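Local atomic coordinates of tyrosine aminotransferase (Leishmania infantum, PDB entry 4IX8), a protein that probably transfers the amino group of tyrosine to 2-oxoglutarate, using pyridoxal 5'-phosphate as cofactor. Residues R186-D191 / W196-R201; P219-G224 / E250-M255. All blocks are in the same frame, centred on the assembly; numbering follows the deposited sequence.

Following the chain from its N terminus, contact 1 comes first: 186-191 runs out along strand 184-191, a short turn reverses it, and 196-201 returns with a short edge strand at 197-198 of the large mixed sheet before entering helix 200-204. That small loop is already closed when contact 2 opens, so the two stand in series. Contact 2 spans more chain, from the loop after strand 211-217, through helix 229-242, to the loop after strand 246-249. It joins two neighbouring parallel strands at the ends that carry the cofactor site. The contacts, their centres about 16 Å apart, meet where the Trp196 indole and Leu190 pack on the sulfur of Cys223.

Contact 1: R186-D191 / W196-R201; sequences RYYYLD and WECDLR
With chi1 at 63°, the Tyr188 side chain takes the position between its backbone N and carbonyl carbon, and the ring turns toward the returning chain, where it meets Cys198. The sulfur of Cys198, set beside its own backbone N (chi1 -54°), comes to 3.7 Å from Tyr188 CE1. This is a sulfur-aromatic contact made obliquely, with Cys198 SG 4.8 Å from the centroid of the Tyr188 ring. The Tyr188 OH is hydrogen-bonded to Val215 O, and Phe214 stacks on the ring.

Leu190 lies on the same face of the sheet and faces Cys198 as an antiparallel non-hydrogen-bonded pair. Leu190 CD2 reaches Trp196 O at 3.4 Å. Leu190 CB meets the indole edge in plane, 3.7 Å from Trp196 CE3.

The two segments form a beta hairpin at the margin of the large sheet of the aminotransferase fold. Glu197 O takes the N-H of Asp191 at 2.8 Å, and the CA-H of Leu190 also points at this oxygen. Further along, Asp199 N donates to Tyr189 O over 3.1 Å. Asp199 then starts helix 200-204 as its N-cap, its OD1 receiving Ala202 N. At the turn, Asp191 OD1 similarly accepts from Ser193 N.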
ATOM      1  N   ARG A 186     -13.524  18.889   3.666  1.00 28.28           N
ATOM      2  CA  ARG A 186     -14.244  20.145   3.565  1.00 27.45           C
ATOM      3  C   ARG A 186     -13.648  20.907   2.396  1.00 31.80           C
ATOM      4  O   ARG A 186     -12.497  21.356   2.439  1.00 25.81           O
ATOM      5  CB  ARG A 186     -14.170  20.959   4.860  1.00 25.04           C
ATOM      6  CG  ARG A 186     -15.028  22.217   4.839  1.00 24.71           C
ATOM      7  CD  ARG A 186     -15.157  22.827   6.261  1.00 24.76           C
ATOM      8  NE  ARG A 186     -15.816  21.933   7.225  1.00 28.47           N
ATOM      9  CZ  ARG A 186     -15.968  22.193   8.531  1.00 27.38           C
ATOM     10  NH1 ARG A 186     -15.488  23.298   9.075  1.00 24.85           N
ATOM     11  NH2 ARG A 186     -16.575  21.311   9.308  1.00 24.71           N
ATOM     12  N   TYR A 187     -14.429  20.979   1.335  1.00 30.49           N
ATOM     13  CA  TYR A 187     -13.986  21.541   0.084  1.00 30.09           C
ATOM     14  C   TYR A 187     -13.906  23.025   0.101  1.00 30.78           C
ATOM     15  O   TYR A 187     -14.876  23.683   0.504  1.00 26.56           O
ATOM     16  CB  TYR A 187     -14.938  21.127  -1.022  1.00 26.86           C
ATOM     17  CG  TYR A 187     -14.770  19.707  -1.502  1.00 27.19           C
ATOM     18  CD1 TYR A 187     -13.523  19.188  -1.800  1.00 25.31           C
ATOM     19  CD2 TYR A 187     -15.867  18.905  -1.697  1.00 33.51           C
ATOM     20  CE1 TYR A 187     -13.394  17.882  -2.287  1.00 39.82           C
ATOM     21  CE2 TYR A 187     -15.742  17.618  -2.161  1.00 42.84           C
ATOM     22  CZ  TYR A 187     -14.524  17.109  -2.463  1.00 25.79           C
ATOM     23  OH  TYR A 187     -14.467  15.822  -2.945  1.00 35.46           O
ATOM     24  N   TYR A 188     -12.785  23.569  -0.367  1.00 25.85           N
ATOM     25  CA  TYR A 188     -12.771  24.969  -0.841  1.00 27.47           C
ATOM     26  C   TYR A 188     -12.684  24.886  -2.389  1.00 29.91           C
ATOM     27  O   TYR A 188     -12.169  23.896  -2.920  1.00 30.40           O
ATOM     28  CB  TYR A 188     -11.619  25.774  -0.215  1.00 26.48           C
ATOM     29  CG  TYR A 188     -10.288  25.238  -0.598  1.00 25.93           C
ATOM     30  CD1 TYR A 188      -9.704  25.605  -1.797  1.00 30.26           C
ATOM     31  CD2 TYR A 188      -9.633  24.312   0.189  1.00 25.86           C
ATOM     32  CE1 TYR A 188      -8.495  25.094  -2.185  1.00 27.83           C
ATOM     33  CE2 TYR A 188      -8.412  23.789  -0.197  1.00 25.90           C
ATOM     34  CZ  TYR A 188      -7.854  24.200  -1.383  1.00 25.22           C
ATOM     35  OH  TYR A 188      -6.654  23.711  -1.805  1.00 25.71           O
ATOM     36  N   TYR A 189     -13.178  25.884  -3.117  1.00 39.28           N
ATOM     37  CA  TYR A 189     -13.346  25.727  -4.566  1.00 42.31           C
ATOM     38  C   TYR A 189     -12.231  26.437  -5.323  1.00 39.81           C
ATOM     39  O   TYR A 189     -11.668  27.439  -4.872  1.00 38.06           O
ATOM     40  CB  TYR A 189     -14.779  26.189  -4.995  1.00 39.29           C
ATOM     41  CG  TYR A 189     -15.776  25.162  -4.462  1.00 46.03           C
ATOM     42  CD1 TYR A 189     -15.955  23.943  -5.108  1.00 49.33           C
ATOM     43  CD2 TYR A 189     -16.444  25.353  -3.250  1.00 57.73           C
ATOM     44  CE1 TYR A 189     -16.806  22.936  -4.581  1.00 55.84           C
ATOM     45  CE2 TYR A 189     -17.308  24.353  -2.709  1.00 56.50           C
ATOM     46  CZ  TYR A 189     -17.487  23.149  -3.388  1.00 59.20           C
ATOM     47  OH  TYR A 189     -18.331  22.141  -2.901  1.00 58.66           O
ATOM     48  N   LEU A 190     -11.842  25.807  -6.428  1.00 37.25           N
ATOM     49  CA  LEU A 190     -10.840  26.348  -7.331  1.00 38.22           C
ATOM     50  C   LEU A 190     -11.578  27.171  -8.395  1.00 32.04           C
ATOM     51  O   LEU A 190     -12.710  26.838  -8.754  1.00 32.60           O
ATOM     52  CB  LEU A 190     -10.009  25.230  -7.964  1.00 38.14           C
ATOM     53  CG  LEU A 190      -9.212  24.354  -6.997  1.00 32.43           C
ATOM     54  CD1 LEU A 190      -8.602  23.122  -7.707  1.00 30.87           C
ATOM     55  CD2 LEU A 190      -8.123  25.170  -6.340  1.00 28.40           C
ATOM     56  N   ASP A 191     -10.979  28.277  -8.842  1.00 35.75           N
ATOM     57  CA  ASP A 191     -11.643  29.186  -9.794  1.00 36.24           C
ATOM     58  C   ASP A 191     -11.168  29.021 -11.257  1.00 39.32           C
ATOM     59  O   ASP A 191     -10.057  29.431 -11.595  1.00 42.74           O
ATOM     60  CB  ASP A 191     -11.435  30.639  -9.368  1.00 35.99           C
ATOM     61  CG  ASP A 191     -12.233  31.609 -10.210  1.00 42.86           C
ATOM     62  OD1 ASP A 191     -12.806  31.183 -11.244  1.00 44.35           O
ATOM     63  OD2 ASP A 191     -12.310  32.803  -9.829  1.00 55.96           O
ATOM     64  N   TRP A 196      -7.662  28.418 -12.053  1.00 35.56           N
ATOM     65  CA  TRP A 196      -7.927  27.321 -11.140  1.00 38.19           C
ATOM     66  C   TRP A 196      -7.266  27.597  -9.799  1.00 39.56           C
ATOM     67  O   TRP A 196      -6.837  26.683  -9.127  1.00 31.04           O
ATOM     68  CB  TRP A 196      -7.455  25.994 -11.732  1.00 32.78           C
ATOM     69  CG  TRP A 196      -8.355  25.490 -12.809  1.00 38.64           C
ATOM     70  CD1 TRP A 196      -8.048  25.342 -14.147  1.00 37.04           C
ATOM     71  CD2 TRP A 196      -9.710  25.040 -12.660  1.00 41.26           C
ATOM     72  NE1 TRP A 196      -9.134  24.843 -14.826  1.00 35.39           N
ATOM     73  CE2 TRP A 196     -10.162  24.651 -13.946  1.00 34.77           C
ATOM     74  CE3 TRP A 196     -10.596  24.947 -11.569  1.00 41.94           C
ATOM     75  CZ2 TRP A 196     -11.432  24.148 -14.160  1.00 36.29           C
ATOM     76  CZ3 TRP A 196     -11.874  24.454 -11.789  1.00 33.36           C
ATOM     77  CH2 TRP A 196     -12.281  24.064 -13.073  1.00 44.66           C
ATOM     78  N   GLU A 197      -7.199  28.880  -9.430  1.00 40.55           N
ATOM     79  CA  GLU A 197      -6.672  29.265  -8.133  1.00 37.87           C
ATOM     80  C   GLU A 197      -7.649  29.007  -6.980  1.00 37.45           C
ATOM     81  O   GLU A 197      -8.868  28.938  -7.184  1.00 35.81           O
ATOM     82  CB  GLU A 197      -6.239  30.726  -8.168  1.00 33.35           C
ATOM     83  CG  GLU A 197      -4.957  30.908  -8.980  1.00 38.80           C
ATOM     84  CD  GLU A 197      -4.444  32.341  -8.974  1.00 41.91           C
ATOM     85  OE1 GLU A 197      -5.168  33.194  -8.428  1.00 46.60           O
ATOM     86  OE2 GLU A 197      -3.342  32.610  -9.533  1.00 39.81           O
ATOM     87  N   CYS A 198      -7.065  28.849  -5.788  1.00 35.53           N
ATOM     88  CA  CYS A 198      -7.778  28.605  -4.536  1.00 32.22           C
ATOM     89  C   CYS A 198      -8.525  29.849  -4.158  1.00 32.06           C
ATOM     90  O   CYS A 198      -7.964  30.937  -4.119  1.00 37.11           O
ATOM     91  CB  CYS A 198      -6.821  28.241  -3.387  1.00 32.32           C
ATOM     92  SG  CYS A 198      -5.610  26.823  -3.639  1.00 34.20           S
ATOM     93  N   ASP A 199      -9.799  29.698  -3.869  1.00 32.13           N
ATOM     94  CA  ASP A 199     -10.558  30.790  -3.307  1.00 32.95           C
ATOM     95  C   ASP A 199     -10.239  30.894  -1.791  1.00 35.31           C
ATOM     96  O   ASP A 199     -10.955  30.346  -0.972  1.00 37.34           O
ATOM     97  CB  ASP A 199     -12.038  30.550  -3.548  1.00 36.32           C
ATOM     98  CG  ASP A 199     -12.904  31.725  -3.157  1.00 41.06           C
ATOM     99  OD1 ASP A 199     -12.404  32.654  -2.487  1.00 48.79           O
ATOM    100  OD2 ASP A 199     -14.108  31.663  -3.486  1.00 38.84           O
ATOM    101  N   LEU A 200      -9.165  31.589  -1.430  1.00 33.07           N
ATOM    102  CA  LEU A 200      -8.771  31.686  -0.029  1.00 36.10           C
ATOM    103  C   LEU A 200      -9.729  32.496   0.831  1.00 37.51           C
ATOM    104  O   LEU A 200      -9.849  32.233   2.029  1.00 47.39           O
ATOM    105  CB  LEU A 200      -7.369  32.300   0.072  1.00 34.77           C
ATOM    106  CG  LEU A 200      -6.278  31.531  -0.692  1.00 39.02           C
ATOM    107  CD1 LEU A 200      -4.905  32.140  -0.461  1.00 30.49           C
ATOM    108  CD2 LEU A 200      -6.285  30.053  -0.230  1.00 32.44           C
ATOM    109  N   ARG A 201     -10.474  33.409   0.223  1.00 33.57           N
ATOM    110  CA  ARG A 201     -11.376  34.254   0.978  1.00 38.82           C
ATOM    111  C   ARG A 201     -12.519  33.387   1.478  1.00 38.75           C
ATOM    112  O   ARG A 201     -12.910  33.446   2.633  1.00 40.59           O
ATOM    113  CB  ARG A 201     -11.875  35.425   0.131  1.00 34.30           C
TER

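Contact 2: P219-G224 / E250-M255; sequences PSNPCG and EIYAEM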
ATOM      1  N   PRO A 219       1.533  20.809  -9.241  1.00 30.19           N
ATOM      2  CA  PRO A 219       0.515  21.055 -10.254  1.00 29.57           C
ATOM      3  C   PRO A 219      -0.688  20.172 -10.062  1.00 32.81           C
ATOM      4  O   PRO A 219      -0.549  19.110  -9.445  1.00 37.15           O
ATOM      5  CB  PRO A 219       1.242  20.737 -11.569  1.00 34.62           C
ATOM      6  CG  PRO A 219       2.699  20.927 -11.270  1.00 33.51           C
ATOM      7  CD  PRO A 219       2.834  20.460  -9.831  1.00 35.33           C
ATOM      8  N   SER A 220      -1.815  20.535 -10.677  1.00 31.75           N
ATOM      9  CA  SER A 220      -3.094  19.895 -10.354  1.00 31.99           C
ATOM     10  C   SER A 220      -3.581  18.795 -11.313  1.00 31.21           C
ATOM     11  O   SER A 220      -3.548  18.949 -12.516  1.00 33.53           O
ATOM     12  CB  SER A 220      -4.180  20.953 -10.276  1.00 33.33           C
ATOM     13  OG  SER A 220      -5.438  20.315 -10.369  1.00 32.26           O
ATOM     14  N   ASN A 221      -3.971  17.662 -10.731  1.00 36.22           N
ATOM     15  CA  ASN A 221      -4.903  16.707 -11.311  1.00 30.05           C
ATOM     16  C   ASN A 221      -6.243  16.957 -10.616  1.00 28.15           C
ATOM     17  O   ASN A 221      -6.307  16.771  -9.419  1.00 30.17           O
ATOM     18  CB  ASN A 221      -4.407  15.260 -11.069  1.00 34.42           C
ATOM     19  CG  ASN A 221      -5.438  14.215 -11.443  1.00 36.98           C
ATOM     20  OD1 ASN A 221      -6.490  14.541 -12.018  1.00 36.70           O
ATOM     21  ND2 ASN A 221      -5.142  12.946 -11.140  1.00 31.74           N
ATOM     22  N   PRO A 222      -7.332  17.300 -11.344  1.00 29.15           N
ATOM     23  CA  PRO A 222      -7.560  17.227 -12.788  1.00 34.36           C
ATOM     24  C   PRO A 222      -7.368  18.505 -13.607  1.00 37.48           C
ATOM     25  O   PRO A 222      -7.584  18.374 -14.805  1.00 35.38           O
ATOM     26  CB  PRO A 222      -9.038  16.830 -12.859  1.00 34.44           C
ATOM     27  CG  PRO A 222      -9.642  17.594 -11.720  1.00 31.29           C
ATOM     28  CD  PRO A 222      -8.582  17.681 -10.652  1.00 30.69           C
ATOM     29  N   CYS A 223      -6.961  19.653 -13.044  1.00 36.76           N
ATOM     30  CA  CYS A 223      -7.143  20.958 -13.750  1.00 35.45           C
ATOM     31  C   CYS A 223      -5.991  21.352 -14.704  1.00 36.04           C
ATOM     32  O   CYS A 223      -6.161  22.200 -15.578  1.00 39.09           O
ATOM     33  CB  CYS A 223      -7.306  22.086 -12.717  1.00 31.58           C
ATOM     34  SG  CYS A 223      -8.665  21.817 -11.578  1.00 35.31           S
ATOM     35  N   GLY A 224      -4.813  20.757 -14.496  1.00 35.89           N
ATOM     36  CA  GLY A 224      -3.648  21.044 -15.314  1.00 33.23           C
ATOM     37  C   GLY A 224      -2.965  22.353 -14.949  1.00 38.86           C
ATOM     38  O   GLY A 224      -2.093  22.847 -15.671  1.00 47.08           O
ATOM     39  N   GLU A 250       2.807  17.391  -4.753  1.00 29.64           N
ATOM     40  CA  GLU A 250       3.668  17.947  -5.774  1.00 33.21           C
ATOM     41  C   GLU A 250       4.229  16.823  -6.628  1.00 29.81           C
ATOM     42  O   GLU A 250       5.371  16.844  -7.113  1.00 29.16           O
ATOM     43  CB  GLU A 250       4.754  18.801  -5.092  1.00 34.25           C
ATOM     44  CG  GLU A 250       4.094  20.010  -4.363  1.00 36.23           C
ATOM     45  CD  GLU A 250       5.091  21.004  -3.767  1.00 36.01           C
ATOM     46  OE1 GLU A 250       6.317  20.784  -3.893  1.00 28.76           O
ATOM     47  OE2 GLU A 250       4.621  22.033  -3.222  1.00 37.30           O
ATOM     48  N   ILE A 251       3.374  15.855  -6.904  1.00 31.66           N
ATOM     49  CA  ILE A 251       3.814  14.704  -7.671  1.00 27.65           C
ATOM     50  C   ILE A 251       4.050  15.035  -9.137  1.00 31.20           C
ATOM     51  O   ILE A 251       4.786  14.326  -9.825  1.00 35.72           O
ATOM     52  CB  ILE A 251       2.809  13.559  -7.556  1.00 35.43           C
ATOM     53  CG1 ILE A 251       3.494  12.259  -7.992  1.00 32.79           C
ATOM     54  CG2 ILE A 251       1.512  13.889  -8.332  1.00 33.51           C
ATOM     55  CD1 ILE A 251       2.575  11.122  -8.120  1.00 43.84           C
ATOM     56  N   TYR A 252       3.432  16.109  -9.632  1.00 28.87           N
ATOM     57  CA  TYR A 252       3.639  16.526 -11.031  1.00 34.67           C
ATOM     58  C   TYR A 252       4.715  17.607 -11.154  1.00 36.89           C
ATOM     59  O   TYR A 252       4.764  18.328 -12.159  1.00 37.56           O
ATOM     60  CB  TYR A 252       2.328  17.036 -11.654  1.00 31.01           C
ATOM     61  CG  TYR A 252       1.324  15.923 -11.798  1.00 31.21           C
ATOM     62  CD1 TYR A 252       1.507  14.928 -12.740  1.00 30.30           C
ATOM     63  CD2 TYR A 252       0.212  15.857 -10.984  1.00 28.64           C
ATOM     64  CE1 TYR A 252       0.612  13.891 -12.852  1.00 32.19           C
ATOM     65  CE2 TYR A 252      -0.678  14.831 -11.088  1.00 32.04           C
ATOM     66  CZ  TYR A 252      -0.480  13.854 -12.040  1.00 33.35           C
ATOM     67  OH  TYR A 252      -1.368  12.814 -12.165  1.00 43.54           O
ATOM     68  N   ALA A 253       5.587  17.700 -10.147  1.00 37.21           N
ATOM     69  CA  ALA A 253       6.634  18.727 -10.091  1.00 37.78           C
ATOM     70  C   ALA A 253       7.505  18.836 -11.357  1.00 36.75           C
ATOM     71  O   ALA A 253       7.887  19.935 -11.721  1.00 43.44           O
ATOM     72  CB  ALA A 253       7.562  18.466  -8.889  1.00 32.07           C
ATOM     73  N   GLU A 254       7.804  17.713 -12.011  1.00 34.35           N
ATOM     74  CA  GLU A 254       8.708  17.655 -13.178  1.00 34.97           C
ATOM     75  C   GLU A 254       7.958  17.832 -14.484  1.00 36.85           C
ATOM     76  O   GLU A 254       8.567  17.811 -15.568  1.00 45.96           O
ATOM     77  CB  GLU A 254       9.420  16.306 -13.236  1.00 35.25           C
ATOM     78  CG  GLU A 254      10.403  16.023 -12.090  1.00 44.78           C
ATOM     79  CD  GLU A 254      11.822  16.399 -12.434  1.00 49.56           C
ATOM     80  OE1 GLU A 254      12.096  16.737 -13.601  1.00 54.76           O
ATOM     81  OE2 GLU A 254      12.682  16.294 -11.547  1.00 48.75           O
ATOM     82  N   MET A 255       6.631  17.922 -14.385  1.00 37.16           N
ATOM     83  CA  MET A 255       5.765  17.893 -15.565  1.00 41.42           C
ATOM     84  C   MET A 255       5.033  19.212 -15.803  1.00 40.82           C
ATOM     85  O   MET A 255       3.821  19.230 -16.023  1.00 40.06           O
ATOM     86  CB  MET A 255       4.796  16.749 -15.436  1.00 34.19           C
ATOM     87  CG  MET A 255       5.485  15.467 -15.819  1.00 52.88           C
ATOM     88  SD  MET A 255       4.674  14.073 -15.020  1.00 49.90           S
ATOM     89  CE  MET A 255       3.451  13.725 -16.287  1.00 35.14           C
TER
HETATM   90  O   HOH W   1       1.357  17.714  -8.281  1.00 20.93           O
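This is a buried loop-to-loop contact beside the cofactor, made by the segments that follow strands 211-217 and 246-249 of the large sheet. Pro219 and Tyr252 carry most of it. The proline ring lies against the start of the tyrosine side chain and its carbonyl: Pro219 CB is 3.9 Å from Tyr252 CB, and Pro219 CG approaches Tyr252 O at 3.4 Å. A cis peptide bond precedes Pro219, and another precedes Pro222.

One water stitches the two backbones together. It donates to Pro219 O at 2.6 Å and accepts the N-H of Tyr252 at 3.0 Å, so these buried polar atoms are bridged. Pro219 O also sits near the plane of the tyrosine ring, at its edge by CD2.

Tyr252 CG stands beside its backbone N (chi1 -67°), which sends the phenol along the 219-224 loop toward Asn221. There Asn221 CB meets Tyr252 CE2 at 3.8 Å, and the amide plane is turned 73° from the ring. Ile251 CG2 covers one face of the ring near its rim, while Met255 SD lies in plane at the edge.

Each loop also has bonds of its own. Two type I turns shape 250-255, from Glu250 to Ala253 and from Tyr252 to Met255, and Ser220 OG accepts Cys223 N in an ST motif.

Asn221 OD1 accepts from Arg418 NH1, which helps fix the amide with its nitrogen turned to the cofactor. Asn221 ND2 and Tyr252 OH both hydrogen-bond to O3 of the pyridoxal phosphate-modified lysine at position 282. This pairing, familiar from aminotransferases of this family, would help hold the cofactor ring in place and probably stabilise negative charge on O3.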